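Local atomic coordinates of beta-Ala-His dipeptidase (Homo sapiens, PDB entry 3DLJ), a protein that hydrolyses Xaa-His dipeptides, above all carnosine and anserine, as a secreted, zinc-dependent metallopeptidase of the M20 family. Residues A[153-158]-A[169-174]; A[182-187]-A[432-437]. One frame throughout, in Å; residues are numbered along the deposited sequence.

Contact 1 (A[153-158]-A[169-174])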
loop_
_atom_site.group_PDB
_atom_site.type_symbol
_atom_site.label_atom_id
_atom_site.label_comp_id
_atom_site.label_asym_id
_atom_site.label_seq_id
_atom_site.Cartn_x
_atom_site.Cartn_y
_atom_site.Cartn_z
ATOM N N ASN A 153 0.128 -19.579 -5.699
ATOM C CA ASN A 153 -0.466 -20.851 -5.306
ATOM C C ASN A 153 -1.602 -21.260 -6.255
ATOM O O ASN A 153 -1.665 -22.409 -6.636
ATOM C CB ASN A 153 -0.932 -20.828 -3.835
ATOM C CG ASN A 153 0.241 -20.727 -2.831
ATOM O OD1 ASN A 153 1.359 -21.041 -3.154
ATOM N ND2 ASN A 153 -0.042 -20.293 -1.615
ATOM N N ALA A 154 -2.484 -20.322 -6.635
ATOM C CA ALA A 154 -3.480 -20.563 -7.696
ATOM C C ALA A 154 -2.873 -21.170 -8.982
ATOM O O ALA A 154 -3.381 -22.174 -9.508
ATOM C CB ALA A 154 -4.283 -19.278 -8.019
ATOM N N VAL A 155 -1.819 -20.543 -9.497
ATOM C CA VAL A 155 -1.099 -21.052 -10.671
ATOM C C VAL A 155 -0.574 -22.460 -10.429
ATOM O O VAL A 155 -0.681 -23.322 -11.295
ATOM C CB VAL A 155 0.093 -20.137 -11.082
ATOM C CG1 VAL A 155 0.930 -20.820 -12.158
ATOM C CG2 VAL A 155 -0.395 -18.804 -11.592
ATOM N N SER A 156 -0.022 -22.688 -9.242
ATOM C CA SER A 156 0.560 -23.973 -8.872
ATOM C C SER A 156 -0.486 -25.102 -8.763
ATOM O O SER A 156 -0.129 -26.271 -8.876
ATOM C CB SER A 156 1.368 -23.833 -7.581
ATOM O OG SER A 156 0.521 -23.998 -6.450
ATOM N N ALA A 157 -1.764 -24.758 -8.580
ATOM C CA ALA A 157 -2.849 -25.740 -8.611
ATOM C C ALA A 157 -3.146 -26.280 -10.019
ATOM O O ALA A 157 -3.277 -27.484 -10.183
ATOM C CB ALA A 157 -4.110 -25.179 -7.973
ATOM N N PHE A 158 -3.259 -25.396 -11.022
ATOM C CA PHE A 158 -3.384 -25.788 -12.439
ATOM C C PHE A 158 -2.147 -26.580 -12.899
ATOM O O PHE A 158 -2.258 -27.547 -13.637
ATOM C CB PHE A 158 -3.541 -24.558 -13.355
ATOM C CG PHE A 158 -4.874 -23.858 -13.260
ATOM C CD1 PHE A 158 -5.125 -22.938 -12.255
ATOM C CD2 PHE A 158 -5.867 -24.084 -14.216
ATOM C CE1 PHE A 158 -6.350 -22.280 -12.174
ATOM C CE2 PHE A 158 -7.090 -23.430 -14.130
ATOM C CZ PHE A 158 -7.318 -22.514 -13.099
ATOM N N ILE A 169 0.517 -16.017 -18.323
ATOM C CA ILE A 169 0.680 -15.213 -17.126
ATOM C C ILE A 169 2.077 -14.651 -17.057
ATOM O O ILE A 169 3.074 -15.368 -17.188
ATOM C CB ILE A 169 0.354 -16.013 -15.837
ATOM C CG1 ILE A 169 -1.123 -16.447 -15.863
ATOM C CG2 ILE A 169 0.663 -15.174 -14.577
ATOM C CD1 ILE A 169 -1.564 -17.235 -14.635
ATOM N N LYS A 170 2.120 -13.341 -16.875
ATOM C CA LYS A 170 3.344 -12.640 -16.619
ATOM C C LYS A 170 3.382 -12.154 -15.162
ATOM O O LYS A 170 2.341 -11.860 -14.547
ATOM C CB LYS A 170 3.539 -11.509 -17.642
ATOM C CG LYS A 170 3.918 -12.026 -19.038
ATOM C CD LYS A 170 4.360 -10.938 -20.015
ATOM C CE LYS A 170 5.159 -11.563 -21.160
ATOM N NZ LYS A 170 5.243 -10.749 -22.432
ATOM N N PHE A 171 4.589 -12.120 -14.600
ATOM C CA PHE A 171 4.785 -11.612 -13.239
ATOM C C PHE A 171 5.831 -10.524 -13.286
ATOM O O PHE A 171 6.899 -10.708 -13.890
ATOM C CB PHE A 171 5.274 -12.714 -12.279
ATOM C CG PHE A 171 4.539 -14.045 -12.397
ATOM C CD1 PHE A 171 4.790 -14.915 -13.462
ATOM C CD2 PHE A 171 3.663 -14.452 -11.397
ATOM C CE1 PHE A 171 4.161 -16.144 -13.551
ATOM C CE2 PHE A 171 3.024 -15.684 -11.473
ATOM C CZ PHE A 171 3.261 -16.535 -12.552
ATOM N N ILE A 172 5.521 -9.384 -12.678
ATOM C CA ILE A 172 6.546 -8.375 -12.339
ATOM C C ILE A 172 6.576 -8.150 -10.810
ATOM O O ILE A 172 5.649 -7.565 -10.245
ATOM C CB ILE A 172 6.377 -7.037 -13.131
ATOM C CG1 ILE A 172 7.442 -6.018 -12.719
ATOM C CG2 ILE A 172 4.948 -6.444 -12.993
ATOM C CD1 ILE A 172 7.369 -4.723 -13.497
ATOM N N ILE A 173 7.621 -8.654 -10.154
ATOM C CA ILE A 173 7.715 -8.569 -8.699
ATOM C C ILE A 173 8.983 -7.833 -8.286
ATOM O O ILE A 173 10.097 -8.217 -8.673
ATOM C CB ILE A 173 7.694 -9.977 -7.998
ATOM C CG1 ILE A 173 6.627 -10.940 -8.583
ATOM C CG2 ILE A 173 7.603 -9.835 -6.500
ATOM C CD1 ILE A 173 5.157 -10.573 -8.382
ATOM N N GLU A 174 8.806 -6.777 -7.494
ATOM C CA GLU A 174 9.924 -5.946 -7.039
ATOM C C GLU A 174 10.170 -6.104 -5.546
ATOM O O GLU A 174 9.352 -6.707 -4.816
ATOM C CB GLU A 174 9.680 -4.470 -7.378
ATOM C CG GLU A 174 8.539 -3.802 -6.608
ATOM C CD GLU A 174 8.681 -2.283 -6.533
ATOM O OE1 GLU A 174 9.820 -1.780 -6.617
ATOM O OE2 GLU A 174 7.654 -1.589 -6.377
#
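Val-155, Ile-169 and Phe-171 form a small, buried, wholly apolar contact between helix 141-160 and strand 168-174, on one side of the six-stranded sheet of the zinc-binding domain. The closest alpha carbons, Val-155 CA and Ile-169 CA, are 8.9 Å apart, so side chains alone bridge the gap. One methyl does the bridging: Val-155 CG2 meets Ile-169 CD1 at 3.6 Å, the two side chains reaching toward each other tip to tip. On the strand, Ile-169 CG1 stands anti to its carbonyl carbon and beside the backbone N (chi1 -62°), and a fully extended chi2 carries CD1 outward to that methyl. Val-155 CG2 also lies at the edge of the Phe-171 ring, near its plane, at a looser 4.4 Å from Phe-171 CZ. The ring is held from within the strand as well, since Ile-169 CG2 rests 3.6 Å above one face of the Phe-171 ring, offset toward the rim. Alternation along the strand puts Ile-169 and Phe-171 on the helix side, while Lys-170 and Ile-172 turn to the other.

Helix 141-160 lies on the connection between the parallel neighbours 104-110 and 168-174, so this packing belongs to a beta-alpha-beta crossover, as expected for the alpha/beta core of M20 peptidases. Phe-478 of helix 464-482 touches both Val-155 and Ile-169, and Trp-151 turns its ring almost perpendicular to that of Phe-171.

Within the helix segment, Ser-156 OG donates to Asn-153 O at 2.7 Å, with a C=O...donor angle of 120° and the donor tilted 16° from the carbonyl plane. That oxygen also takes a weak bond from Ala-157 N, 3.1 Å from Asn-153 O, within the helical backbone. The Phe-171 side chain is about 12 Å from that of the zinc ligand His-110.

Contact 2 (A[182-187]-A[432-437]); sequences VALEEL and AKMFQE
Met-434 reaches from helix 430-438 to the first turn of helix 184-191, and van der Waals packing accounts for the whole contact. Its sulfur lies against the backbone of Glu-185, with Met-434 SD 3.9 Å from Glu-185 CA and 4.0 Å from Glu-185 N. Side-chain packing adds to this: Met-434 CE lies 4.0 Å from Glu-185 CB, and the two chains pass at a slant, Met-434 CG to Glu-185 CG being 4.2 Å. The methionine runs straight out through chi1 and chi2, then bends at chi3 (-56°), which brings the methyl to Glu-185 CB. On the buried side Leu-184 CD2 approaches Met-434 SD more loosely, at 4.4 Å.

This is a helix-to-helix contact at a helix start, with Ala-183 at the N-cap position. Helix 430-438 has partners on both sheets of the M20 fold: Phe-435 touches Ile-172 of the zinc-binding domain's sheet, while Lys-433 and Gln-436 touch Trp-396 of strand 384-397 in the other. With an alanine in place of Met-434 the thioether would be gone, which is likely to open a gap beside Leu-184 and deprive the Glu-185 backbone of its packing partner.

Among polar contacts, Lys-433 NZ is hydrogen-bonded to Pro-395 O of strand 384-397. The Leu-184 side chain is about 7 Å from that of Glu-177, the probable proton acceptor by similarity with relatives.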
loop_
_atom_site.group_PDB
_atom_site.type_symbol
_atom_site.label_atom_id
_atom_site.label_comp_id
_atom_site.label_asym_id
_atom_site.label_seq_id
_atom_site.Cartn_x
_atom_site.Cartn_y
_atom_site.Cartn_z
ATOM N N VAL A 182 12.287 2.398 -6.040
ATOM C CA VAL A 182 13.528 2.911 -6.623
ATOM C C VAL A 182 13.892 2.126 -7.883
ATOM O O VAL A 182 14.006 0.894 -7.845
ATOM C CB VAL A 182 14.710 2.917 -5.582
ATOM C CG1 VAL A 182 16.035 3.254 -6.239
ATOM C CG2 VAL A 182 14.437 3.941 -4.473
ATOM N N ALA A 183 14.030 2.861 -8.991
ATOM C CA ALA A 183 14.465 2.332 -10.279
ATOM C C ALA A 183 13.414 1.524 -11.044
ATOM O O ALA A 183 13.699 1.039 -12.144
ATOM C CB ALA A 183 15.766 1.521 -10.123
ATOM N N LEU A 184 12.206 1.378 -10.493
ATOM C CA LEU A 184 11.183 0.579 -11.180
ATOM C C LEU A 184 10.690 1.270 -12.461
ATOM O O LEU A 184 10.702 0.664 -13.545
ATOM C CB LEU A 184 10.017 0.175 -10.253
ATOM C CG LEU A 184 9.079 -0.914 -10.809
ATOM C CD1 LEU A 184 9.806 -2.249 -11.117
ATOM C CD2 LEU A 184 7.909 -1.145 -9.887
ATOM N N GLU A 185 10.309 2.541 -12.333
ATOM C CA GLU A 185 9.766 3.337 -13.452
ATOM C C GLU A 185 10.638 3.341 -14.726
ATOM O O GLU A 185 10.117 3.208 -15.831
ATOM C CB GLU A 185 9.454 4.761 -12.977
ATOM C CG GLU A 185 8.636 5.600 -13.946
ATOM C CD GLU A 185 8.405 7.023 -13.430
ATOM O OE1 GLU A 185 7.894 7.178 -12.292
ATOM O OE2 GLU A 185 8.738 7.986 -14.155
ATOM N N GLU A 186 11.954 3.473 -14.565
ATOM C CA GLU A 186 12.895 3.384 -15.690
ATOM C C GLU A 186 12.946 1.998 -16.342
ATOM O O GLU A 186 13.091 1.887 -17.568
ATOM C CB GLU A 186 14.310 3.821 -15.271
ATOM N N LEU A 187 12.834 0.948 -15.527
ATOM C CA LEU A 187 12.772 -0.414 -16.049
ATOM C C LEU A 187 11.469 -0.640 -16.791
ATOM O O LEU A 187 11.464 -1.249 -17.863
ATOM C CB LEU A 187 12.931 -1.470 -14.936
ATOM C CG LEU A 187 12.856 -2.948 -15.378
ATOM C CD1 LEU A 187 14.041 -3.331 -16.296
ATOM C CD2 LEU A 187 12.756 -3.892 -14.190
ATOM N N ALA A 432 -0.100 1.754 -9.550
ATOM C CA ALA A 432 -1.281 1.788 -10.412
ATOM C C ALA A 432 -1.186 2.939 -11.415
ATOM O O ALA A 432 -1.380 2.744 -12.619
ATOM C CB ALA A 432 -2.542 1.892 -9.571
ATOM N N LYS A 433 -0.853 4.127 -10.903
ATOM C CA LYS A 433 -0.624 5.336 -11.690
ATOM C C LYS A 433 0.523 5.142 -12.695
ATOM O O LYS A 433 0.372 5.427 -13.880
ATOM C CB LYS A 433 -0.338 6.503 -10.727
ATOM C CG LYS A 433 -0.472 7.911 -11.306
ATOM C CD LYS A 433 -1.877 8.169 -11.810
ATOM C CE LYS A 433 -2.217 9.624 -11.754
ATOM N NZ LYS A 433 -3.488 9.856 -12.510
ATOM N N MET A 434 1.658 4.622 -12.218
ATOM C CA MET A 434 2.819 4.329 -13.073
ATOM C C MET A 434 2.532 3.415 -14.276
ATOM O O MET A 434 2.942 3.727 -15.400
ATOM C CB MET A 434 3.951 3.745 -12.237
ATOM C CG MET A 434 5.195 3.395 -13.031
ATOM S SD MET A 434 6.279 2.357 -12.046
ATOM C CE MET A 434 6.500 3.392 -10.576
ATOM N N PHE A 435 1.845 2.292 -14.060
ATOM C CA PHE A 435 1.433 1.441 -15.195
ATOM C C PHE A 435 0.494 2.173 -16.161
ATOM O O PHE A 435 0.522 1.911 -17.362
ATOM C CB PHE A 435 0.808 0.107 -14.747
ATOM C CG PHE A 435 1.811 -0.914 -14.270
ATOM C CD1 PHE A 435 2.798 -1.393 -15.124
ATOM C CD2 PHE A 435 1.758 -1.404 -12.968
ATOM C CE1 PHE A 435 3.725 -2.337 -14.689
ATOM C CE2 PHE A 435 2.680 -2.355 -12.520
ATOM C CZ PHE A 435 3.665 -2.820 -13.380
ATOM N N GLN A 436 -0.323 3.089 -15.634
ATOM C CA GLN A 436 -1.229 3.896 -16.470
ATOM C C GLN A 436 -0.493 4.948 -17.321
ATOM O O GLN A 436 -0.856 5.176 -18.473
ATOM C CB GLN A 436 -2.319 4.564 -15.623
ATOM C CG GLN A 436 -3.591 4.897 -16.394
ATOM C CD GLN A 436 -4.619 5.625 -15.537
ATOM O OE1 GLN A 436 -4.411 6.779 -15.133
ATOM N NE2 GLN A 436 -5.736 4.948 -15.248
ATOM N N GLU A 437 0.533 5.573 -16.743
ATOM C CA GLU A 437 1.311 6.619 -17.423
ATOM C C GLU A 437 2.286 6.069 -18.473
ATOM O O GLU A 437 2.379 6.604 -19.579
ATOM C CB GLU A 437 2.072 7.489 -16.409
ATOM C CG GLU A 437 1.199 8.239 -15.393
ATOM C CD GLU A 437 0.272 9.256 -16.041
ATOM O OE1 GLU A 437 -0.855 8.880 -16.458
ATOM O OE2 GLU A 437 0.672 10.436 -16.134
#

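Both contacts rest on van der Waals packing, but their settings differ. Contact 1 is fully buried, joining a crossover helix to its own strand with branched aliphatic and aromatic groups; contact 2 is partly buried, bringing together helices some 245 residues apart in sequence through one thioether, with an exposed glutamate at its margin. Their centres lie 20 Å apart, yet strand 168-174, part of contact 1, also touches both helices of contact 2: Ile-172 CG2 packs on Phe-435 CZ at 3.9 Å, and Glu-174 OE2 lies 3.5 Å from Leu-184 CD2. Ile-169 and Phe-171 face helix 141-160 in contact 1, whereas Ile-172 and Glu-174 meet the helices of contact 2, nearer the zinc site.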